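Local structure of DUF1904 domain-containing protein (Vibrio cholerae O1 biovar eltor str. N16961, 1U9D) at residues F21-A26 with T58-E63; L36-S41 with T46-F51; D91-L96 with S101-V106. The protein is of unknown function but belongs to the DUF1904 family, which is grouped in the MIF clan of tautomerase-like proteins. All coordinates share one frame; numbering follows the deposited sequence.

Contact 1 of 3, residues F21-A26 with T58-E63; sequences FRAVEA and TQYFAE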
loop_
_atom_site.group_PDB
_atom_site.type_symbol
_atom_site.label_atom_id
_atom_site.label_comp_id
_atom_site.label_asym_id
_atom_site.label_seq_id
_atom_site.Cartn_x
_atom_site.Cartn_y
_atom_site.Cartn_z
ATOM N N PHE A 21 -2.348 -25.124 -2.758
ATOM C CA PHE A 21 -1.154 -25.916 -2.636
ATOM C C PHE A 21 -1.397 -27.263 -3.261
ATOM O O PHE A 21 -2.284 -27.986 -2.815
ATOM C CB PHE A 21 -0.819 -26.065 -1.155
ATOM C CG PHE A 21 -0.388 -24.788 -0.514
ATOM C CD1 PHE A 21 0.945 -24.423 -0.511
ATOM C CD2 PHE A 21 -1.316 -23.925 0.021
ATOM C CE1 PHE A 21 1.361 -23.201 0.050
ATOM C CE2 PHE A 21 -0.915 -22.706 0.575
ATOM C CZ PHE A 21 0.441 -22.359 0.594
ATOM N N ARG A 22 -0.623 -27.593 -4.284
ATOM C CA ARG A 22 -0.781 -28.829 -5.032
ATOM C C ARG A 22 0.511 -29.629 -4.960
ATOM O O ARG A 22 1.596 -29.050 -5.009
ATOM C CB ARG A 22 -1.001 -28.542 -6.508
ATOM C CG ARG A 22 -2.093 -27.599 -6.842
ATOM C CD ARG A 22 -2.602 -27.793 -8.273
ATOM N NE ARG A 22 -3.803 -27.026 -8.352
ATOM C CZ ARG A 22 -5.004 -27.510 -8.559
ATOM N NH1 ARG A 22 -5.208 -28.797 -8.796
ATOM N NH2 ARG A 22 -6.005 -26.673 -8.557
ATOM N N ALA A 23 0.390 -30.954 -4.896
ATOM C CA ALA A 23 1.557 -31.847 -4.887
ATOM C C ALA A 23 2.522 -31.552 -3.747
ATOM O O ALA A 23 3.745 -31.640 -3.890
ATOM C CB ALA A 23 2.272 -31.791 -6.251
ATOM N N VAL A 24 1.961 -31.199 -2.600
ATOM C CA VAL A 24 2.730 -30.879 -1.404
ATOM C C VAL A 24 2.118 -31.707 -0.264
ATOM O O VAL A 24 0.905 -31.781 -0.126
ATOM C CB VAL A 24 2.658 -29.388 -1.016
ATOM C CG1 VAL A 24 3.538 -28.540 -1.873
ATOM C CG2 VAL A 24 1.254 -28.882 -1.114
ATOM N N GLU A 25 2.949 -32.328 0.553
ATOM C CA GLU A 25 2.442 -33.115 1.661
ATOM C C GLU A 25 1.683 -32.235 2.650
ATOM O O GLU A 25 2.079 -31.101 2.889
ATOM C CB GLU A 25 3.585 -33.834 2.358
ATOM C CG GLU A 25 3.105 -35.003 3.196
ATOM C CD GLU A 25 3.067 -34.680 4.672
ATOM O OE1 GLU A 25 2.124 -35.131 5.372
ATOM O OE2 GLU A 25 3.994 -33.974 5.130
ATOM N N ALA A 26 0.622 -32.795 3.234
ATOM C CA ALA A 26 -0.309 -32.056 4.071
ATOM C C ALA A 26 0.393 -31.414 5.261
ATOM O O ALA A 26 0.122 -30.265 5.591
ATOM C CB ALA A 26 -1.442 -32.977 4.556
ATOM N N THR A 58 -5.526 -34.066 -4.501
ATOM C CA THR A 58 -5.508 -34.832 -5.737
ATOM C C THR A 58 -4.235 -35.651 -5.874
ATOM O O THR A 58 -3.259 -35.455 -5.146
ATOM C CB THR A 58 -5.590 -33.884 -6.930
ATOM O OG1 THR A 58 -4.571 -32.888 -6.824
ATOM C CG2 THR A 58 -6.882 -33.074 -6.923
ATOM N N GLN A 59 -4.245 -36.558 -6.844
ATOM C CA GLN A 59 -3.103 -37.415 -7.079
ATOM C C GLN A 59 -2.447 -37.081 -8.413
ATOM O O GLN A 59 -3.111 -36.902 -9.416
ATOM C CB GLN A 59 -3.500 -38.886 -7.021
ATOM C CG GLN A 59 -3.975 -39.401 -5.623
ATOM C CD GLN A 59 -3.239 -38.807 -4.406
ATOM O OE1 GLN A 59 -2.005 -38.668 -4.403
ATOM N NE2 GLN A 59 -4.002 -38.490 -3.353
ATOM N N TYR A 60 -1.126 -37.041 -8.385
ATOM C CA TYR A 60 -0.298 -36.517 -9.463
ATOM C C TYR A 60 0.661 -37.598 -9.940
ATOM O O TYR A 60 1.091 -38.441 -9.154
ATOM C CB TYR A 60 0.556 -35.344 -8.984
ATOM C CG TYR A 60 -0.234 -34.185 -8.486
ATOM C CD1 TYR A 60 -0.430 -33.068 -9.268
ATOM C CD2 TYR A 60 -0.821 -34.235 -7.241
ATOM C CE1 TYR A 60 -1.178 -31.999 -8.800
ATOM C CE2 TYR A 60 -1.562 -33.198 -6.769
ATOM C CZ TYR A 60 -1.743 -32.075 -7.548
ATOM O OH TYR A 60 -2.514 -31.050 -7.042
ATOM N N PHE A 61 0.938 -37.565 -11.231
ATOM C CA PHE A 61 2.025 -38.303 -11.857
ATOM C C PHE A 61 2.824 -37.368 -12.740
ATOM O O PHE A 61 2.253 -36.538 -13.473
ATOM C CB PHE A 61 1.494 -39.423 -12.738
ATOM C CG PHE A 61 2.584 -40.196 -13.415
ATOM C CD1 PHE A 61 3.320 -41.152 -12.721
ATOM C CD2 PHE A 61 2.957 -39.889 -14.698
ATOM C CE1 PHE A 61 4.367 -41.826 -13.339
ATOM C CE2 PHE A 61 3.997 -40.559 -15.320
ATOM C CZ PHE A 61 4.699 -41.525 -14.659
ATOM N N ALA A 62 4.148 -37.525 -12.723
ATOM C CA ALA A 62 5.003 -36.931 -13.720
ATOM C C ALA A 62 6.257 -37.804 -13.832
ATOM O O ALA A 62 6.682 -38.399 -12.842
ATOM C CB ALA A 62 5.372 -35.542 -13.375
ATOM N N GLU A 63 6.802 -37.909 -15.036
ATOM C CA GLU A 63 8.026 -38.660 -15.232
ATOM C C GLU A 63 9.097 -37.803 -14.592
ATOM O O GLU A 63 9.166 -36.586 -14.795
ATOM C CB GLU A 63 8.302 -38.927 -16.719
ATOM C CG GLU A 63 9.611 -39.662 -17.005
ATOM C CD GLU A 63 9.538 -40.560 -18.238
ATOM O OE1 GLU A 63 8.510 -41.256 -18.402
ATOM O OE2 GLU A 63 10.516 -40.569 -19.038
#

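Contact 2 of 3, residues L36-S41 with T46-F51; sequences LLNELS and TARNAF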
loop_
_atom_site.group_PDB
_atom_site.type_symbol
_atom_site.label_atom_id
_atom_site.label_comp_id
_atom_site.label_asym_id
_atom_site.label_seq_id
_atom_site.Cartn_x
_atom_site.Cartn_y
_atom_site.Cartn_z
ATOM N N LEU A 36 3.572 -18.234 6.396
ATOM C CA LEU A 36 3.305 -17.519 5.143
ATOM C C LEU A 36 2.346 -16.369 5.340
ATOM O O LEU A 36 2.517 -15.301 4.767
ATOM C CB LEU A 36 2.725 -18.449 4.072
ATOM C CG LEU A 36 3.608 -18.839 2.921
ATOM C CD1 LEU A 36 2.709 -19.468 1.848
ATOM C CD2 LEU A 36 4.366 -17.665 2.382
ATOM N N LEU A 37 1.306 -16.579 6.122
ATOM C CA LEU A 37 0.345 -15.515 6.377
ATOM C C LEU A 37 1.031 -14.304 7.032
ATOM O O LEU A 37 0.809 -13.160 6.637
ATOM C CB LEU A 37 -0.818 -16.022 7.249
ATOM C CG LEU A 37 -1.874 -14.987 7.581
ATOM C CD1 LEU A 37 -2.413 -14.318 6.325
ATOM C CD2 LEU A 37 -3.001 -15.636 8.368
ATOM N N ASN A 38 1.887 -14.567 8.010
ATOM C CA ASN A 38 2.640 -13.523 8.678
ATOM C C ASN A 38 3.477 -12.725 7.683
ATOM O O ASN A 38 3.388 -11.495 7.630
ATOM C CB ASN A 38 3.565 -14.111 9.744
ATOM C CG ASN A 38 2.830 -14.578 10.980
ATOM O OD1 ASN A 38 1.718 -14.152 11.268
ATOM N ND2 ASN A 38 3.471 -15.466 11.725
ATOM N N GLU A 39 4.259 -13.425 6.872
ATOM C CA GLU A 39 5.150 -12.760 5.920
ATOM C C GLU A 39 4.429 -12.041 4.773
ATOM O O GLU A 39 4.780 -10.898 4.445
ATOM C CB GLU A 39 6.237 -13.708 5.388
ATOM C CG GLU A 39 7.439 -12.926 4.877
ATOM C CD GLU A 39 8.669 -13.755 4.530
ATOM O OE1 GLU A 39 8.639 -14.999 4.643
ATOM O OE2 GLU A 39 9.688 -13.139 4.125
ATOM N N LEU A 40 3.415 -12.668 4.182
ATOM C CA LEU A 40 2.679 -12.035 3.073
ATOM C C LEU A 40 1.838 -10.841 3.504
ATOM O O LEU A 40 1.766 -9.842 2.795
ATOM C CB LEU A 40 1.805 -13.050 2.347
ATOM C CG LEU A 40 2.582 -14.167 1.656
ATOM C CD1 LEU A 40 1.621 -15.183 1.038
ATOM C CD2 LEU A 40 3.510 -13.605 0.591
ATOM N N SER A 41 1.206 -10.915 4.664
ATOM C CA SER A 41 0.346 -9.810 5.076
ATOM C C SER A 41 1.194 -8.568 5.382
ATOM O O SER A 41 0.788 -7.454 5.062
ATOM C CB SER A 41 -0.575 -10.198 6.232
ATOM O OG SER A 41 0.149 -10.619 7.350
ATOM N N THR A 46 -1.552 -5.931 3.744
ATOM C CA THR A 46 -2.924 -6.340 3.533
ATOM C C THR A 46 -3.442 -7.053 4.794
ATOM O O THR A 46 -2.681 -7.671 5.543
ATOM C CB THR A 46 -2.967 -7.228 2.266
ATOM O OG1 THR A 46 -2.986 -6.384 1.095
ATOM C CG2 THR A 46 -4.256 -8.039 2.163
ATOM N N ALA A 47 -4.739 -6.944 5.032
ATOM C CA ALA A 47 -5.353 -7.582 6.185
ATOM C C ALA A 47 -5.092 -9.083 6.142
ATOM O O ALA A 47 -5.164 -9.678 5.106
ATOM C CB ALA A 47 -6.861 -7.317 6.187
ATOM N N ARG A 48 -4.834 -9.681 7.293
ATOM C CA ARG A 48 -4.685 -11.128 7.414
ATOM C C ARG A 48 -5.906 -11.942 6.942
ATOM O O ARG A 48 -5.745 -13.058 6.434
ATOM C CB ARG A 48 -4.348 -11.483 8.855
ATOM C CG ARG A 48 -3.044 -10.897 9.302
ATOM C CD ARG A 48 -2.795 -11.011 10.784
ATOM N NE ARG A 48 -2.636 -12.412 11.175
ATOM C CZ ARG A 48 -1.514 -13.090 11.085
ATOM N NH1 ARG A 48 -0.403 -12.512 10.664
ATOM N NH2 ARG A 48 -1.502 -14.361 11.464
ATOM N N ASN A 49 -7.116 -11.412 7.111
ATOM C CA ASN A 49 -8.319 -12.096 6.631
ATOM C C ASN A 49 -8.577 -11.949 5.119
ATOM O O ASN A 49 -9.567 -12.465 4.613
ATOM C CB ASN A 49 -9.557 -11.725 7.467
ATOM C CG ASN A 49 -9.931 -10.264 7.364
ATOM O OD1 ASN A 49 -9.288 -9.486 6.667
ATOM N ND2 ASN A 49 -10.979 -9.878 8.098
ATOM N N ALA A 50 -7.679 -11.275 4.403
ATOM C CA ALA A 50 -7.761 -11.135 2.957
ATOM C C ALA A 50 -7.161 -12.351 2.211
ATOM O O ALA A 50 -7.389 -12.479 1.013
ATOM C CB ALA A 50 -7.054 -9.859 2.508
ATOM N N PHE A 51 -6.456 -13.244 2.913
ATOM C CA PHE A 51 -5.805 -14.395 2.300
ATOM C C PHE A 51 -6.600 -15.662 2.594
ATOM O O PHE A 51 -7.176 -15.813 3.675
ATOM C CB PHE A 51 -4.376 -14.577 2.840
ATOM C CG PHE A 51 -3.473 -13.406 2.601
ATOM C CD1 PHE A 51 -2.514 -13.445 1.602
ATOM C CD2 PHE A 51 -3.544 -12.287 3.404
ATOM C CE1 PHE A 51 -1.699 -12.361 1.354
ATOM C CE2 PHE A 51 -2.698 -11.204 3.181
ATOM C CZ PHE A 51 -1.783 -11.249 2.148
HETATM O O HOH W 1 0.623 -9.626 9.852
#

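Contact 3 of 3, residues D91-L96 with S101-V106; sequences DQIRQL and SHLAVV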
loop_
_atom_site.group_PDB
_atom_site.type_symbol
_atom_site.label_atom_id
_atom_site.label_comp_id
_atom_site.label_asym_id
_atom_site.label_seq_id
_atom_site.Cartn_x
_atom_site.Cartn_y
_atom_site.Cartn_z
ATOM N N ASP A 91 11.019 -19.376 -0.733
ATOM C CA ASP A 91 11.925 -19.407 0.405
ATOM C C ASP A 91 11.346 -20.125 1.624
ATOM O O ASP A 91 12.021 -20.959 2.231
ATOM C CB ASP A 91 12.390 -17.979 0.732
ATOM C CG ASP A 91 13.473 -17.487 -0.236
ATOM O OD1 ASP A 91 14.025 -18.331 -0.991
ATOM O OD2 ASP A 91 13.848 -16.287 -0.327
ATOM N N GLN A 92 10.085 -19.883 1.953
ATOM C CA GLN A 92 9.460 -20.628 3.040
ATOM C C GLN A 92 9.314 -22.121 2.763
ATOM O O GLN A 92 9.631 -22.953 3.619
ATOM C CB GLN A 92 8.119 -20.006 3.380
ATOM C CG GLN A 92 8.308 -18.601 3.939
ATOM C CD GLN A 92 7.283 -18.217 4.975
ATOM O OE1 GLN A 92 7.275 -17.075 5.438
ATOM N NE2 GLN A 92 6.398 -19.143 5.321
ATOM N N ILE A 93 8.871 -22.479 1.561
ATOM C CA ILE A 93 8.786 -23.882 1.185
ATOM C C ILE A 93 10.173 -24.552 1.223
ATOM O O ILE A 93 10.283 -25.692 1.644
ATOM C CB ILE A 93 8.101 -24.062 -0.205
ATOM C CG1 ILE A 93 6.592 -24.229 -0.045
ATOM C CG2 ILE A 93 8.606 -25.289 -0.916
ATOM C CD1 ILE A 93 5.792 -23.056 -0.480
ATOM N N ARG A 94 11.215 -23.850 0.806
ATOM C CA ARG A 94 12.570 -24.421 0.813
ATOM C C ARG A 94 13.065 -24.759 2.208
ATOM O O ARG A 94 13.795 -25.742 2.414
ATOM C CB ARG A 94 13.545 -23.481 0.135
ATOM C CG ARG A 94 13.288 -23.438 -1.342
ATOM C CD ARG A 94 14.409 -23.004 -2.187
ATOM N NE ARG A 94 14.401 -23.722 -3.458
ATOM C CZ ARG A 94 14.980 -23.281 -4.564
ATOM N NH1 ARG A 94 15.631 -22.122 -4.575
ATOM N NH2 ARG A 94 14.917 -24.008 -5.672
ATOM N N GLN A 95 12.650 -23.947 3.164
ATOM C CA GLN A 95 12.917 -24.206 4.564
ATOM C C GLN A 95 12.400 -25.540 5.052
ATOM O O GLN A 95 13.017 -26.158 5.899
ATOM C CB GLN A 95 12.275 -23.114 5.404
ATOM C CG GLN A 95 12.798 -23.054 6.795
ATOM C CD GLN A 95 13.252 -21.663 7.123
ATOM O OE1 GLN A 95 12.420 -20.797 7.396
ATOM N NE2 GLN A 95 14.568 -21.425 7.068
ATOM N N LEU A 96 11.254 -25.971 4.540
ATOM C CA LEU A 96 10.642 -27.215 4.984
ATOM C C LEU A 96 10.960 -28.387 4.058
ATOM O O LEU A 96 10.940 -29.522 4.506
ATOM C CB LEU A 96 9.132 -27.033 5.117
ATOM C CG LEU A 96 8.763 -25.798 5.944
ATOM C CD1 LEU A 96 7.309 -25.384 5.733
ATOM C CD2 LEU A 96 9.042 -26.050 7.410
ATOM N N SER A 101 14.799 -28.033 -3.771
ATOM C CA SER A 101 13.492 -28.492 -4.221
ATOM C C SER A 101 13.099 -27.511 -5.301
ATOM O O SER A 101 13.617 -26.406 -5.322
ATOM C CB SER A 101 12.477 -28.469 -3.070
ATOM O OG SER A 101 12.500 -27.215 -2.391
ATOM N N HIS A 102 12.213 -27.900 -6.206
ATOM C CA HIS A 102 11.928 -27.065 -7.377
ATOM C C HIS A 102 10.497 -26.490 -7.473
ATOM O O HIS A 102 9.735 -26.824 -8.366
ATOM C CB HIS A 102 12.275 -27.871 -8.621
ATOM C CG HIS A 102 13.731 -28.190 -8.719
ATOM N ND1 HIS A 102 14.698 -27.207 -8.765
ATOM C CD2 HIS A 102 14.390 -29.372 -8.732
ATOM C CE1 HIS A 102 15.891 -27.773 -8.831
ATOM N NE2 HIS A 102 15.732 -29.086 -8.810
ATOM N N LEU A 103 10.165 -25.594 -6.568
ATOM C CA LEU A 103 8.796 -25.135 -6.421
ATOM C C LEU A 103 8.352 -24.323 -7.636
ATOM O O LEU A 103 9.089 -23.459 -8.091
ATOM C CB LEU A 103 8.664 -24.264 -5.173
ATOM C CG LEU A 103 7.245 -23.756 -4.895
ATOM C CD1 LEU A 103 6.352 -24.850 -4.381
ATOM C CD2 LEU A 103 7.259 -22.585 -3.920
ATOM N N ALA A 104 7.150 -24.597 -8.140
ATOM C CA ALA A 104 6.501 -23.734 -9.118
ATOM C C ALA A 104 5.493 -22.826 -8.383
ATOM O O ALA A 104 4.772 -23.291 -7.523
ATOM C CB ALA A 104 5.762 -24.563 -10.144
ATOM N N VAL A 105 5.449 -21.545 -8.712
ATOM C CA VAL A 105 4.442 -20.634 -8.153
ATOM C C VAL A 105 3.810 -20.004 -9.372
ATOM O O VAL A 105 4.517 -19.423 -10.202
ATOM C CB VAL A 105 5.045 -19.541 -7.277
ATOM C CG1 VAL A 105 3.945 -18.574 -6.829
ATOM C CG2 VAL A 105 5.782 -20.102 -6.048
ATOM N N VAL A 106 2.504 -20.112 -9.522
ATOM C CA VAL A 106 1.859 -19.606 -10.737
ATOM C C VAL A 106 0.737 -18.644 -10.344
ATOM O O VAL A 106 -0.085 -18.992 -9.511
ATOM C CB VAL A 106 1.293 -20.777 -11.605
ATOM C CG1 VAL A 106 0.247 -21.510 -10.939
ATOM C CG2 VAL A 106 0.726 -20.251 -12.912
#

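Contact 1 of 3, residues F21-A26 with T58-E63
The ring of Tyr60 receives the methyl group of Ala23 squarely on one face: Ala23 CB stands 4.0 Å from the ring centroid and only 5° off the ring normal, a CH-pi contact over the middle of the ring. Ala23 CA lies over the same ring, and the backbone follows it closely, with Ala23 N 3.5 Å from Tyr60 CE2. Arg22 meets the hydroxyl end of the tyrosine. Its CB lies 3.0 Å from Tyr60 OH, a tight approach for a carbon and an oxygen, and its CG and CD pass the same oxygen a little farther off. The contact is thus made mainly by the aliphatic part of the arginine. Its guanidinium, turned 77° from the ring plane, leads on to a salt bridge between NE and Glu71. Tyr60 CG is anti to its own carbonyl carbon (chi1 -61°), which carries the ring across to the turn, while the extended Arg22 chain from CG to NE runs past the hydroxyl at about a right angle to the tyrosine. Ala23, with phi and psi both positive, as in the left-handed helical region, sits where the chain turns out of strand 18-22 and heads for helix 26-44, whose N-cap is Glu25. The long loop between strands 52-55 and 69-74 brings Tyr60 against this turn, and Val66 of the same loop touches both Ala23 and Tyr60. Strand 18-22 itself runs between those two strands, parallel to the first and antiparallel to the second.

Contact 2 of 3, residues L36-S41 with T46-F51
The C-terminal half of helix 26-44 and the loop that carries the chain on to strand 52-55 fold back on each other here, a helix-to-strand connection that includes the short 3-10 segment 48-50. Arg48 reaches back from that turn to the helix surface. Its NH1 donates to Asn38 OD1 at 2.7 Å, in the amide carbonyl plane and close to the guanidinium plane, while NH2 adds a weak second bond to the same oxygen. The two groups are not coplanar, their planes lying 38° apart. Leu37 lies over one face of the guanidinium, CD2 being 3.7 Å from Arg48 NH2, so the charged group rests on an aliphatic branch while its edge is held by the asparagine. A bend at chi3 (66°) folds the Arg48 chain into this place. A water joins the group to Ser41: it donates to OG and accepts from Arg48 NH1. Ser41 OG in turn donates to Leu37 O at 2.7 Å, and this carbonyl also takes the helical bond from Ser41 N on the opposite face of its plane. Next to these polar groups, the ring of Phe51 packs against the helix, meeting Leu37 CD1 through CD2 at 3.7 Å and Leu40 CB through CE1, also at 3.7 Å; its CE2 approaches Ser41 CA. The backbone closes the connection with Thr46 N donating to Ser41 O at 3.1 Å. Leu40 also packs on Leu19 of strand 18-22 and on Ile85 of helix 79-97, whereas Phe51 touches Pro17, just ahead of that strand, which places the connection at one end of the helical layer over the sheet.

Contact 3 of 3, residues D91-L96 with S101-V106
Ile93 and Leu103 meet through their methyl groups, Ile93 CD1 lying 3.8 Å from Leu103 CD2, and Ile93 CG2 lies near the other branch, CD1. The two side chains cross at about a right angle. Leu103 has CG anti to its backbone N (chi1 -178°), which directs the branched end at the helix, where the side chain also touches Ile89 and Thr90 about one turn earlier. Ile93 in addition packs on Leu32 of helix 26-44, so its side chain meets both Leu103 and the neighbouring helix. These residues belong to the beta-alpha-beta unit formed by strand 69-74, helix 79-97 and strand 104-109; Leu103 stands just before the last strand and rests on Val70 of the first. Arg94, the next residue along the helix, works at the surface. Its NH2 donates to Ser101 O at 2.8 Å in an almost straight bond (169° at the hydrogen), with the oxygen only 2° out of the guanidinium plane and the donor nearly in line with the C=O bond. NE adds a weak bond to the same oxygen, 3.4 Å away, so one carbonyl takes both donors. A bend at chi3 brings the guanidinium edge to this carbonyl, and Arg94 CG passes 4.0 Å from Ser101 OG. That hydroxyl is bonded to Gly98 O in the connection after the helix, while the neighbouring His102 ring meets Tyr67.

In the fold
All three contacts lie within the DUF1904 domain, around a four-stranded mixed beta-sheet and the two helices packed with it. Contact 2 is nested along the chain inside the loop closed by contact 1, and contact 3 follows both. The centres of contacts 1 and 2 are about 25 Å apart, on opposite sides of the chain's centre, yet Phe21 of strand 18-22 touches Leu36 of helix 26-44. Contacts 1 and 3, centres about 14 Å apart, reach the same beta-sheet without touching. Contacts 2 and 3, centres about 18 Å apart, come together where helices 26-44 and 79-97 lie side by side. Contact 1 joins two connections at the end of the strands, while contacts 2 and 3 each join a helix to the chain that follows it.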